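Local coordinates for protein cyanophycinase-like exopeptidase (actinobacterium SCGC AAA027-L06, PDB 6NQC) that probably hydrolyses peptides as a serine exopeptidase of family S51, the group that includes cyanophycinase and dipeptidase E, at residues Lys43-Asp48 with Val224-Thr229; Pro56-Ile61 with Leu116-Gly121; Gly122-Leu127 with Gly156-Ser161; Pro188-Phe193 with Gly216-Thr221; Ser212-Ile217 with Ile242-Pro247. All coordinates share one frame; numbering follows the deposited sequence. Where two conformers were deposited one is given.

Helix 39-51 opens interaction 1, whose loop closes only at 224-229, where strand 221-225 runs out into a turn; interactions 2, 3 and 4 nest inside it. Interaction 2 pairs strands 57-61 and 116-119 of the main mixed sheet and packs on Ile46 of the helix. The chain continues directly into Gly122, where interaction 3 opens, closing at the end of helix 155-158; the two touch where Phe119 meets Gly156. Met158 in turn touches Pro188, the first residue of interaction 4, which closes on 216-221. Interaction 5 begins on strand 213-217, shares Gly216 and Ile217 with interaction 4, crosses interaction 1 and closes at 242-247, tying together the second, four-stranded sheet.

Interaction 1 of 5, residues Lys43-Asp48 with Val224-Thr229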
# COMPACT_ATOMS: atom_id res chain seq x y z
N LYS A 43 4.46 -2.65 -12.98
CA LYS A 43 5.75 -2.78 -13.66
C LYS A 43 6.63 -1.56 -13.44
O LYS A 43 7.84 -1.69 -13.19
CB LYS A 43 5.56 -3.01 -15.15
CG LYS A 43 6.85 -3.40 -15.85
CD LYS A 43 6.64 -3.67 -17.35
CE LYS A 43 7.98 -3.47 -18.10
NZ LYS A 43 8.14 -4.35 -19.29
N SER A 44 6.07 -0.35 -13.60
CA SER A 44 6.86 0.86 -13.40
C SER A 44 7.45 0.93 -11.99
O SER A 44 8.56 1.45 -11.80
CB SER A 44 6.00 2.10 -13.68
OG SER A 44 4.97 2.30 -12.70
N LEU A 45 6.70 0.46 -10.98
CA LEU A 45 7.23 0.44 -9.62
C LEU A 45 8.40 -0.53 -9.50
O LEU A 45 9.36 -0.26 -8.76
CB LEU A 45 6.13 0.01 -8.64
CG LEU A 45 4.97 0.97 -8.42
CD1 LEU A 45 3.89 0.35 -7.50
CD2 LEU A 45 5.49 2.25 -7.81
N ILE A 46 8.33 -1.67 -10.20
CA ILE A 46 9.44 -2.61 -10.18
C ILE A 46 10.65 -2.00 -10.86
O ILE A 46 11.78 -2.09 -10.36
CB ILE A 46 9.05 -3.93 -10.85
CG1 ILE A 46 7.97 -4.60 -10.04
CG2 ILE A 46 10.28 -4.83 -11.01
CD1 ILE A 46 7.19 -5.64 -10.82
N GLU A 47 10.40 -1.33 -11.99
CA GLU A 47 11.47 -0.63 -12.71
C GLU A 47 12.11 0.46 -11.86
O GLU A 47 13.33 0.61 -11.87
CB GLU A 47 10.89 -0.03 -13.99
CG GLU A 47 10.53 -1.06 -15.02
CD GLU A 47 9.86 -0.46 -16.25
OE1 GLU A 47 9.16 0.57 -16.13
OE2 GLU A 47 10.06 -1.02 -17.34
N ASP A 48 11.31 1.19 -11.08
CA ASP A 48 11.86 2.20 -10.20
C ASP A 48 12.86 1.60 -9.21
O ASP A 48 13.93 2.16 -8.96
CB ASP A 48 10.72 2.90 -9.44
CG ASP A 48 9.87 3.84 -10.34
OD1 ASP A 48 10.29 4.18 -11.46
OD2 ASP A 48 8.79 4.28 -9.88
N VAL A 224 0.90 7.93 -6.87
CA VAL A 224 2.27 7.49 -6.72
C VAL A 224 3.16 8.70 -6.53
O VAL A 224 3.01 9.72 -7.22
CB VAL A 224 2.74 6.66 -7.93
CG1 VAL A 224 2.72 7.50 -9.19
CG2 VAL A 224 4.13 6.11 -7.67
N LYS A 225 4.11 8.57 -5.61
CA LYS A 225 5.20 9.54 -5.47
C LYS A 225 6.45 8.80 -5.94
O LYS A 225 6.94 7.90 -5.26
CB LYS A 225 5.38 10.04 -4.04
CG LYS A 225 6.58 11.03 -3.90
CD LYS A 225 6.94 11.34 -2.46
CE LYS A 225 5.98 12.32 -1.83
NZ LYS A 225 6.35 12.63 -0.38
N ARG A 226 6.96 9.17 -7.11
CA ARG A 226 8.08 8.42 -7.66
C ARG A 226 9.39 8.75 -6.95
O ARG A 226 9.60 9.86 -6.47
CB ARG A 226 8.20 8.71 -9.16
CG ARG A 226 6.99 8.41 -9.97
CD ARG A 226 7.05 7.04 -10.53
NE ARG A 226 5.83 6.74 -11.29
CZ ARG A 226 5.44 5.50 -11.58
NH1 ARG A 226 6.20 4.49 -11.20
NH2 ARG A 226 4.30 5.28 -12.26
N SER A 227 10.25 7.74 -6.83
CA SER A 227 11.59 7.91 -6.31
C SER A 227 12.28 9.08 -7.01
O SER A 227 12.24 9.19 -8.23
CB SER A 227 12.41 6.64 -6.53
OG SER A 227 13.63 6.75 -5.82
N GLY A 228 12.86 9.96 -6.22
CA GLY A 228 13.49 11.15 -6.75
C GLY A 228 12.57 12.31 -7.02
O GLY A 228 13.03 13.31 -7.58
N THR A 229 11.29 12.22 -6.67
CA THR A 229 10.36 13.33 -6.83
C THR A 229 9.68 13.58 -5.49
O THR A 229 9.68 12.73 -4.60
CB THR A 229 9.30 13.05 -7.90
OG1 THR A 229 8.30 12.15 -7.39
CG2 THR A 229 9.91 12.46 -9.14
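Arg226 reaches from the end of a strand to Ser44 and Asp48 on one side of a helix, a polar bridge between helix 39-51 and the mixed sheet it covers in this alpha/beta fold. The arginine leaves its backbone at the start of a type II turn, just past strand 221-225. From CB, CG is set anti to the carbonyl carbon, and a bend at the next torsion (chi2 -93°) swings the rest of the chain toward the helix. CD is the first atom to touch, 3.3 Å from Asp48 OD2. NE makes no close polar contact with the helix, but NH1 is gripped twice: it donates to Asp48 OD2 at 2.9 Å in a salt bridge, and to Ser44 OG, also at 2.9 Å. NH2 shares that hydroxyl, so Ser44 OG sits before the end of the guanidinium, close to its plane. The carboxylate of Asp48 is turned almost perpendicular, 86° between the two planes, and is met on the syn side of OD2, well out of its own plane. Both acceptors are positioned by further bonds: Ser44 OG to Phe41 O within the helix, Asp48 OD2 to Ser25 OG, which also binds Ser227 N. These bonds should fix the guanidinium against rotation, and the nearby carboxylate probably favours its positive charge. Next to this network, Leu45 and Val224 form the apolar part, their side chains sliding past each other in opposite directions, with CD2 of Leu45 4.1 Å from CG2 of Val224. The same Val224 CG2 methyl lies 4.0 Å above the guanidinium plane of Arg226, offset toward its rim.

Interaction 2 of 5, residues Pro56-Ile61 with Leu116-Gly121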
# COMPACT_ATOMS: atom_id res chain seq x y z
N PRO A 56 15.44 -7.54 -8.93
CA PRO A 56 14.19 -7.37 -9.70
C PRO A 56 13.08 -8.34 -9.30
O PRO A 56 12.57 -9.12 -10.07
CB PRO A 56 14.68 -7.63 -11.14
CG PRO A 56 15.74 -8.71 -10.96
CD PRO A 56 16.47 -8.30 -9.68
N ILE A 57 12.70 -8.29 -8.01
CA ILE A 57 11.63 -9.16 -7.53
C ILE A 57 10.38 -8.34 -7.17
O ILE A 57 10.47 -7.18 -6.78
CB ILE A 57 12.05 -10.03 -6.31
CG1 ILE A 57 12.63 -9.15 -5.21
CG2 ILE A 57 13.05 -11.13 -6.72
CD1 ILE A 57 12.60 -9.83 -3.87
N PHE A 58 9.22 -8.98 -7.34
CA PHE A 58 7.89 -8.49 -7.00
C PHE A 58 7.48 -9.23 -5.73
O PHE A 58 6.96 -10.35 -5.78
CB PHE A 58 6.93 -8.77 -8.15
CG PHE A 58 5.60 -8.10 -8.07
CD1 PHE A 58 5.13 -7.50 -6.90
CD2 PHE A 58 4.80 -8.06 -9.20
CE1 PHE A 58 3.88 -6.90 -6.88
CE2 PHE A 58 3.56 -7.45 -9.17
CZ PHE A 58 3.10 -6.88 -8.01
N LEU A 59 7.77 -8.63 -4.58
CA LEU A 59 7.56 -9.26 -3.30
C LEU A 59 6.14 -8.92 -2.83
O LEU A 59 5.75 -7.74 -2.81
CB LEU A 59 8.62 -8.78 -2.31
CG LEU A 59 8.96 -9.67 -1.13
CD1 LEU A 59 10.34 -9.36 -0.55
CD2 LEU A 59 7.89 -9.45 -0.08
N GLN A 60 5.36 -9.93 -2.52
CA GLN A 60 3.92 -9.79 -2.29
C GLN A 60 3.59 -10.24 -0.88
O GLN A 60 3.97 -11.33 -0.46
CB GLN A 60 3.14 -10.59 -3.32
CG GLN A 60 3.42 -10.10 -4.71
CD GLN A 60 2.92 -11.01 -5.79
OE1 GLN A 60 2.38 -12.09 -5.51
NE2 GLN A 60 3.07 -10.57 -7.04
N ILE A 61 2.94 -9.35 -0.13
CA ILE A 61 2.67 -9.59 1.29
C ILE A 61 1.16 -9.56 1.50
O ILE A 61 0.50 -8.51 1.35
CB ILE A 61 3.41 -8.57 2.17
CG1 ILE A 61 4.92 -8.71 1.95
CG2 ILE A 61 3.04 -8.81 3.60
CD1 ILE A 61 5.75 -7.80 2.76
N LEU A 116 10.17 -4.20 -5.56
CA LEU A 116 8.84 -3.79 -5.11
C LEU A 116 8.36 -4.69 -3.98
O LEU A 116 8.46 -5.92 -4.04
CB LEU A 116 7.84 -3.84 -6.29
CG LEU A 116 6.34 -3.71 -6.02
CD1 LEU A 116 5.97 -2.38 -5.37
CD2 LEU A 116 5.54 -3.87 -7.28
N ILE A 117 7.81 -4.05 -2.95
CA ILE A 117 7.10 -4.74 -1.88
C ILE A 117 5.67 -4.24 -1.92
O ILE A 117 5.45 -3.02 -1.96
CB ILE A 117 7.77 -4.50 -0.52
CG1 ILE A 117 9.20 -5.04 -0.55
CG2 ILE A 117 6.99 -5.13 0.59
CD1 ILE A 117 10.01 -4.60 0.67
N TYR A 118 4.70 -5.17 -2.00
CA TYR A 118 3.28 -4.86 -2.21
C TYR A 118 2.44 -5.44 -1.08
O TYR A 118 2.51 -6.64 -0.82
CB TYR A 118 2.82 -5.43 -3.56
CG TYR A 118 1.64 -4.72 -4.15
CD1 TYR A 118 0.35 -4.93 -3.64
CD2 TYR A 118 1.79 -3.80 -5.20
CE1 TYR A 118 -0.73 -4.28 -4.17
CE2 TYR A 118 0.70 -3.13 -5.71
CZ TYR A 118 -0.57 -3.39 -5.18
OH TYR A 118 -1.69 -2.75 -5.66
N PHE A 119 1.67 -4.58 -0.37
CA PHE A 119 0.66 -5.06 0.57
C PHE A 119 -0.67 -5.19 -0.17
O PHE A 119 -1.24 -4.18 -0.60
CB PHE A 119 0.48 -4.10 1.75
CG PHE A 119 1.67 -3.99 2.64
CD1 PHE A 119 2.14 -5.09 3.33
CD2 PHE A 119 2.31 -2.78 2.80
CE1 PHE A 119 3.25 -4.99 4.18
CE2 PHE A 119 3.43 -2.67 3.62
CZ PHE A 119 3.91 -3.78 4.31
N SER A 120 -1.19 -6.41 -0.32
CA SER A 120 -2.50 -6.57 -0.92
C SER A 120 -3.60 -6.38 0.13
O SER A 120 -3.34 -6.14 1.32
CB SER A 120 -2.62 -7.92 -1.62
OG SER A 120 -2.19 -8.97 -0.77
N GLY A 121 -4.85 -6.44 -0.34
CA GLY A 121 -6.00 -6.05 0.44
C GLY A 121 -6.46 -7.12 1.45
O GLY A 121 -5.97 -8.25 1.49
O HOH W 1 -1.46 -7.50 3.05
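Phe58 and Leu116 lie side by side and point the same way, with Leu116 CD2 over one face of the ring, 3.9 Å from the Phe58 centroid in a CH-pi contact. CG of Phe58 is anti to the backbone N (chi1 -169°), which brings the ring across toward the neighbouring strand, where its CE1 meets Tyr118 CB edge-on at 3.8 Å. The opposite face is covered from within the same strand: Gln60 NE2 sits 3.5 Å above the centre of the Phe58 ring, held there by its bond to Gly80 O. Beyond the other side of the sheet, Ile61 CD1 touches Ile117 CG2 at 3.7 Å, while Ile61 CG2 approaches the edge of the Phe119 ring; Ile140 of helix 135-145 covers all three residues.

What positions these groups is a parallel ladder. Leu59 and Ile61 each donate to the strand alongside, through Leu59 N to Leu116 O (2.8 Å) and Ile61 N to Tyr118 O, and their carbonyls accept from Tyr118 N and Ser120 N. Where the strands end, a water bridges the two chains, donating to Ile61 O at 2.8 Å and to Ser120 O. Helix 39-51 lies against the Phe58 and Leu116 face, through Ile46. Parallel strands 57-61 and 116-119, layered between helices on both faces, form part of the central sheet of an alpha/beta fold.

Interaction 3 of 5, residues Gly122-Leu127 with Gly156-Ser161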
# COMPACT_ATOMS: atom_id res chain seq x y z
N GLY A 122 -7.40 -6.70 2.28
CA GLY A 122 -7.94 -7.50 3.35
C GLY A 122 -8.39 -6.62 4.51
O GLY A 122 -9.11 -5.63 4.33
N ASP A 123 -7.99 -6.98 5.71
CA ASP A 123 -8.41 -6.30 6.93
C ASP A 123 -7.29 -5.36 7.36
O ASP A 123 -6.20 -5.82 7.72
CB ASP A 123 -8.72 -7.34 8.01
CG ASP A 123 -9.07 -6.72 9.36
OD1 ASP A 123 -9.01 -5.49 9.53
OD2 ASP A 123 -9.39 -7.51 10.24
N PRO A 124 -7.48 -4.04 7.30
CA PRO A 124 -6.40 -3.14 7.65
C PRO A 124 -6.04 -3.20 9.11
O PRO A 124 -4.88 -3.01 9.46
CB PRO A 124 -6.95 -1.76 7.25
CG PRO A 124 -8.40 -1.91 7.43
CD PRO A 124 -8.75 -3.32 7.03
N HIS A 125 -6.99 -3.50 9.99
CA HIS A 125 -6.65 -3.60 11.41
C HIS A 125 -5.75 -4.80 11.66
O HIS A 125 -4.77 -4.69 12.40
CB HIS A 125 -7.92 -3.65 12.24
CG HIS A 125 -8.76 -2.43 12.06
ND1 HIS A 125 -8.47 -1.24 12.69
CD2 HIS A 125 -9.83 -2.18 11.27
CE1 HIS A 125 -9.36 -0.33 12.33
NE2 HIS A 125 -10.19 -0.87 11.46
N TYR A 126 -6.05 -5.93 11.02
CA TYR A 126 -5.20 -7.10 11.18
C TYR A 126 -3.82 -6.87 10.56
O TYR A 126 -2.80 -7.27 11.14
CB TYR A 126 -5.87 -8.33 10.58
CG TYR A 126 -5.16 -9.63 10.89
CD1 TYR A 126 -5.20 -10.18 12.16
CD2 TYR A 126 -4.44 -10.31 9.89
CE1 TYR A 126 -4.55 -11.37 12.46
CE2 TYR A 126 -3.77 -11.50 10.17
CZ TYR A 126 -3.83 -12.02 11.47
OH TYR A 126 -3.17 -13.20 11.78
N LEU A 127 -3.77 -6.24 9.38
CA LEU A 127 -2.50 -5.97 8.74
C LEU A 127 -1.62 -5.17 9.68
O LEU A 127 -0.48 -5.56 9.96
CB LEU A 127 -2.70 -5.22 7.43
CG LEU A 127 -1.39 -4.80 6.71
CD1 LEU A 127 -0.43 -6.00 6.60
CD2 LEU A 127 -1.68 -4.22 5.34
N GLY A 156 -4.07 -2.22 2.34
CA GLY A 156 -2.64 -2.00 2.32
C GLY A 156 -2.25 -0.55 2.21
O GLY A 156 -1.18 -0.14 2.67
N ALA A 157 -3.09 0.25 1.58
CA ALA A 157 -2.89 1.68 1.57
C ALA A 157 -3.29 2.33 2.90
O ALA A 157 -2.64 3.27 3.37
CB ALA A 157 -3.67 2.29 0.41
N MET A 158 -4.36 1.83 3.54
CA MET A 158 -4.83 2.45 4.79
C MET A 158 -3.79 2.34 5.89
O MET A 158 -3.65 3.26 6.72
CB MET A 158 -6.15 1.79 5.23
CG MET A 158 -7.29 2.02 4.23
SD MET A 158 -8.80 1.11 4.60
CE MET A 158 -9.25 1.87 6.19
N VAL A 159 -3.04 1.24 5.92
CA VAL A 159 -2.16 1.04 7.07
C VAL A 159 -0.87 1.84 6.96
O VAL A 159 -0.07 1.86 7.91
CB VAL A 159 -1.77 -0.43 7.28
CG1 VAL A 159 -3.01 -1.30 7.54
CG2 VAL A 159 -1.03 -0.95 6.05
N LEU A 160 -0.64 2.54 5.86
CA LEU A 160 0.58 3.34 5.71
C LEU A 160 0.50 4.68 6.47
O LEU A 160 1.55 5.28 6.72
CB LEU A 160 0.85 3.59 4.21
CG LEU A 160 0.96 2.31 3.37
CD1 LEU A 160 1.24 2.59 1.92
CD2 LEU A 160 2.01 1.39 3.99
N SER A 161 -0.70 5.13 6.84
CA SER A 161 -0.89 6.32 7.65
C SER A 161 -0.54 6.03 9.11
O SER A 161 -0.19 4.90 9.50
CB SER A 161 -2.35 6.78 7.59
OG SER A 161 -2.68 7.26 6.30
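Pro124 and Val159 bring the two backbones nearest, 6.0 Å between their CA atoms, where the first turn of helix 124-131 faces the end of helix 155-158. Gly156, in that second helix, ends a Gly-x-Ser-x-Gly sequence, consistent with the nucleophile elbow of a serine hydrolase, and the helix runs out into a type I turn from Met158 to Ser161. The facing helix is begun by Asp123 at its N-cap, whose OD1 accepts weak bonds from His125 N and Tyr126 N.

The contact itself is apolar, made by side chains directed across from both helix ends. Val159 is its centre. With CG1 anti to the carbonyl carbon (chi1 -61°), its two methyls divide the work: CG1 lies against the first turn of the helix, 3.2 Å from Pro124 O and 4.0 Å from Pro124 CB, while CG2 meets Leu127. The proline ring lies alongside Met158, the two side chains pointing the same way, with Pro124 CG 4.1 Å from Met158 CE after the methionine chain bends at its last torsion. Met158 also packs on Pro188, and Val159 on Phe178, so the joint lies beside the loop that carries Pro188 and His189. Leu127 crosses Val159 at about a right angle, and packing is tight there, Leu127 CD2 standing 3.4 Å from Val159 CG2. The same CD2 methyl of Leu127 also rests against the backbone of the preceding helix turn, 3.9 Å from Gly156 CA.

Interaction 4 of 5, residues Pro188-Phe193 with Gly216-Thr221; sequences PHFNKF and GIDEVT
Phe190 N donates to Ile217 O at 3.0 Å and so joins the loop after strand 184-187 to the end of strand 213-217. The pair of loops brings His189 and Glu219 together in what is probably the Ser-His-Glu triad of family S51. His189 ND1 donates to Glu219 OE2 at 2.8 Å and 172°; Glu219 OE2 lies in the imidazole plane and accepts on its anti lone pair, while His189 NE2 reaches Ser154 OG in a weak bond. This fixes the turn of the imidazole, whose plane stands 65° from that of the carboxylate.

Asn191 holds the glutamate by its backbone. With CG in the hindered orientation between backbone N and carbonyl carbon (chi1 57°), its amide folds back, and OD1 accepts from Glu219 N at 2.8 Å. Lys192 runs across the other carboxylate oxygen, CD lying 3.4 Å from Glu219 OE1. The Phe190 ring comes obliquely upon Gly216, CD1 being 3.7 Å from Gly216 CA, where the absence of a side chain leaves room for it. Asp218 OD1 sits at the edge of the Phe190 ring and is itself held by His241. The second oxygen of the glutamate is tied to the same asparagine through a water, which donates to Glu219 OE1 at 2.8 Å and accepts from Asn191 ND2 at 3.1 Å.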
# COMPACT_ATOMS: atom_id res chain seq x y z
N PRO A 188 -9.80 4.05 0.44
CA PRO A 188 -9.77 3.33 -0.84
C PRO A 188 -11.18 3.04 -1.32
O PRO A 188 -12.13 3.41 -0.69
CB PRO A 188 -9.04 2.04 -0.49
CG PRO A 188 -9.35 1.80 0.99
CD PRO A 188 -9.53 3.17 1.60
N HIS A 189 -11.28 2.35 -2.47
CA HIS A 189 -12.59 1.94 -3.00
C HIS A 189 -13.55 3.12 -2.93
O HIS A 189 -14.72 2.95 -2.54
CB HIS A 189 -13.20 0.78 -2.20
CG HIS A 189 -12.42 -0.50 -2.26
ND1 HIS A 189 -12.53 -1.40 -3.30
CD2 HIS A 189 -11.57 -1.06 -1.38
CE1 HIS A 189 -11.74 -2.43 -3.07
NE2 HIS A 189 -11.14 -2.24 -1.91
N PHE A 190 -13.06 4.34 -3.21
CA PHE A 190 -13.81 5.51 -2.76
C PHE A 190 -15.19 5.61 -3.40
O PHE A 190 -16.15 6.09 -2.77
CB PHE A 190 -13.06 6.78 -3.09
CG PHE A 190 -13.64 8.01 -2.44
CD1 PHE A 190 -13.52 8.21 -1.08
CD2 PHE A 190 -14.28 8.95 -3.19
CE1 PHE A 190 -14.03 9.34 -0.50
CE2 PHE A 190 -14.78 10.11 -2.59
CZ PHE A 190 -14.67 10.28 -1.27
N ASN A 191 -15.32 5.17 -4.63
CA ASN A 191 -16.56 5.26 -5.37
C ASN A 191 -17.58 4.24 -4.92
O ASN A 191 -18.75 4.37 -5.28
CB ASN A 191 -16.28 5.13 -6.88
CG ASN A 191 -15.56 3.85 -7.25
OD1 ASN A 191 -14.48 3.54 -6.72
ND2 ASN A 191 -16.15 3.08 -8.19
N LYS A 192 -17.19 3.27 -4.10
CA LYS A 192 -18.11 2.24 -3.62
C LYS A 192 -18.19 2.08 -2.10
O LYS A 192 -19.23 1.63 -1.63
CB LYS A 192 -17.73 0.88 -4.24
CG LYS A 192 -17.59 0.94 -5.78
CD LYS A 192 -18.02 -0.36 -6.43
CE LYS A 192 -18.61 -0.14 -7.82
NZ LYS A 192 -20.03 -0.61 -7.88
N PHE A 193 -17.15 2.48 -1.33
CA PHE A 193 -17.09 2.19 0.10
C PHE A 193 -18.34 2.64 0.85
O PHE A 193 -18.82 1.95 1.76
CB PHE A 193 -15.85 2.89 0.68
CG PHE A 193 -15.19 2.19 1.86
CD1 PHE A 193 -15.93 1.61 2.86
CD2 PHE A 193 -13.80 2.17 1.97
CE1 PHE A 193 -15.32 1.00 3.93
CE2 PHE A 193 -13.16 1.57 3.07
CZ PHE A 193 -13.93 0.99 4.04
N GLY A 216 -9.35 10.45 -1.04
CA GLY A 216 -10.03 9.25 -1.49
C GLY A 216 -9.45 8.81 -2.82
O GLY A 216 -9.14 9.64 -3.68
N ILE A 217 -9.32 7.50 -2.98
CA ILE A 217 -8.81 6.91 -4.22
C ILE A 217 -9.88 5.94 -4.71
O ILE A 217 -10.24 4.99 -4.00
CB ILE A 217 -7.46 6.21 -4.02
CG1 ILE A 217 -6.44 7.23 -3.48
CG2 ILE A 217 -6.96 5.62 -5.34
CD1 ILE A 217 -5.06 6.61 -3.17
N ASP A 218 -10.40 6.20 -5.91
CA ASP A 218 -11.38 5.33 -6.53
C ASP A 218 -10.80 3.94 -6.84
O ASP A 218 -9.58 3.73 -6.90
CB ASP A 218 -11.89 5.90 -7.86
CG ASP A 218 -12.84 7.07 -7.69
OD1 ASP A 218 -13.32 7.26 -6.57
OD2 ASP A 218 -13.08 7.80 -8.66
N GLU A 219 -11.71 3.00 -7.11
CA GLU A 219 -11.30 1.69 -7.59
C GLU A 219 -10.46 1.80 -8.86
O GLU A 219 -10.61 2.74 -9.68
CB GLU A 219 -12.53 0.82 -7.81
CG GLU A 219 -13.24 0.52 -6.49
CD GLU A 219 -14.20 -0.63 -6.53
OE1 GLU A 219 -14.85 -0.82 -7.57
OE2 GLU A 219 -14.30 -1.31 -5.51
N VAL A 220 -9.49 0.90 -8.96
CA VAL A 220 -8.57 0.77 -10.08
C VAL A 220 -7.91 2.10 -10.40
O VAL A 220 -7.65 2.42 -11.55
CB VAL A 220 -9.33 0.21 -11.31
CG1 VAL A 220 -8.34 -0.27 -12.36
CG2 VAL A 220 -10.25 -0.90 -10.88
N THR A 221 -7.58 2.85 -9.35
CA THR A 221 -6.88 4.12 -9.45
C THR A 221 -5.79 4.10 -8.38
O THR A 221 -5.93 3.42 -7.35
CB THR A 221 -7.81 5.30 -9.24
OG1 THR A 221 -8.95 5.15 -10.11
CG2 THR A 221 -7.15 6.62 -9.54
O HOH W 2 -15.22 0.70 -9.87

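Interaction 5 of 5, residues Ser212-Ile217 with Ile242-Pro247; sequences SILIGI and ILKGLP
Leu214 presents the flat peptide carbonyl at the centre of this classic beta bulge, its oxygen accepting two donors from the antiparallel strand 240-244. Lys244 N lies in the carbonyl plane on a lone pair, 3.3 Å from Leu214 O, while Leu243 N approaches nearly end-on at 2.8 Å. Leu214 N in turn donates to Lys244 O. The extra residue is Leu243, whose backbone bends so that both it and Lys244 stand opposite Leu214.

The side chains follow the shifted register. On one face of the sheet, Leu214 CB meets Lys244 CB at 3.9 Å. Leu243 crosses obliquely over Leu214, with Leu243 CD1 4.1 Å from Leu214 CG. The amino group of Lys244 goes on to a salt bridge with Asp211. On the other face Ile215 CG2 touches Ile242 CD1 at 3.8 Å. Strand 184-187 flanks the far edge of strand 213-217, so these residues join the middle of the four-stranded sheet. At the start of strand 213-217, Ile213 CD1 packs on Leu246 CD1, and Gly245, at positive phi, turns the chain away with its CA 3.5 Å from Ser212 O.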
# COMPACT_ATOMS: atom_id res chain seq x y z
N SER A 212 -4.53 14.97 8.94
CA SER A 212 -4.10 16.24 8.37
C SER A 212 -4.78 16.33 7.01
O SER A 212 -5.86 16.89 6.90
CB SER A 212 -2.58 16.33 8.28
OG SER A 212 -1.99 16.18 9.57
N ILE A 213 -4.16 15.71 5.98
CA ILE A 213 -4.71 15.63 4.64
C ILE A 213 -5.39 14.28 4.46
O ILE A 213 -4.81 13.22 4.79
CB ILE A 213 -3.64 15.85 3.55
CG1 ILE A 213 -3.06 17.24 3.64
CG2 ILE A 213 -4.24 15.51 2.15
CD1 ILE A 213 -1.82 17.43 2.83
N LEU A 214 -6.61 14.31 3.96
CA LEU A 214 -7.42 13.12 3.75
C LEU A 214 -7.76 13.05 2.28
O LEU A 214 -8.29 14.02 1.70
CB LEU A 214 -8.72 13.17 4.57
CG LEU A 214 -9.67 12.01 4.38
CD1 LEU A 214 -9.00 10.72 4.93
CD2 LEU A 214 -11.01 12.22 5.07
N ILE A 215 -7.51 11.88 1.67
CA ILE A 215 -7.79 11.73 0.25
C ILE A 215 -8.58 10.46 0.04
O ILE A 215 -8.48 9.49 0.82
CB ILE A 215 -6.52 11.68 -0.63
CG1 ILE A 215 -5.68 10.43 -0.35
CG2 ILE A 215 -5.71 12.92 -0.34
CD1 ILE A 215 -4.49 10.26 -1.31
N GLY A 216 -9.35 10.45 -1.04
CA GLY A 216 -10.03 9.25 -1.49
C GLY A 216 -9.45 8.81 -2.82
O GLY A 216 -9.14 9.64 -3.68
N ILE A 217 -9.32 7.50 -2.98
CA ILE A 217 -8.81 6.91 -4.22
C ILE A 217 -9.88 5.94 -4.71
O ILE A 217 -10.24 4.99 -4.00
CB ILE A 217 -7.46 6.21 -4.02
CG1 ILE A 217 -6.44 7.23 -3.48
CG2 ILE A 217 -6.96 5.62 -5.34
CD1 ILE A 217 -5.06 6.61 -3.17
N ILE A 242 -9.39 14.93 -3.24
CA ILE A 242 -8.85 15.65 -2.10
C ILE A 242 -10.01 16.04 -1.20
O ILE A 242 -10.87 16.82 -1.60
CB ILE A 242 -8.05 16.88 -2.56
CG1 ILE A 242 -7.07 16.49 -3.65
CG2 ILE A 242 -7.35 17.54 -1.37
CD1 ILE A 242 -6.27 15.21 -3.35
N LEU A 243 -10.02 15.53 0.03
CA LEU A 243 -11.21 15.67 0.87
C LEU A 243 -11.05 16.66 2.02
O LEU A 243 -12.00 17.39 2.32
CB LEU A 243 -11.62 14.31 1.46
CG LEU A 243 -11.89 13.22 0.42
CD1 LEU A 243 -12.18 11.93 1.09
CD2 LEU A 243 -13.04 13.61 -0.48
N LYS A 244 -9.89 16.68 2.67
CA LYS A 244 -9.67 17.48 3.86
C LYS A 244 -8.20 17.82 3.95
O LYS A 244 -7.34 17.03 3.52
CB LYS A 244 -10.13 16.74 5.13
CG LYS A 244 -9.97 17.55 6.37
CD LYS A 244 -10.75 16.97 7.52
CE LYS A 244 -9.87 16.13 8.40
NZ LYS A 244 -10.50 14.84 8.70
N GLY A 245 -7.90 19.00 4.54
CA GLY A 245 -6.56 19.50 4.73
C GLY A 245 -5.98 20.24 3.54
O GLY A 245 -4.92 20.86 3.67
N LEU A 246 -6.63 20.17 2.38
CA LEU A 246 -6.38 20.95 1.19
C LEU A 246 -7.72 21.19 0.51
O LEU A 246 -8.70 20.48 0.77
CB LEU A 246 -5.42 20.22 0.26
CG LEU A 246 -3.98 20.16 0.75
CD1 LEU A 246 -3.20 19.23 -0.22
CD2 LEU A 246 -3.34 21.51 0.80
N PRO A 247 -7.82 22.22 -0.35
CA PRO A 247 -9.11 22.49 -1.02
C PRO A 247 -9.64 21.26 -1.76
O PRO A 247 -8.87 20.50 -2.35
CB PRO A 247 -8.76 23.63 -1.99
CG PRO A 247 -7.58 24.35 -1.30
CD PRO A 247 -6.80 23.24 -0.63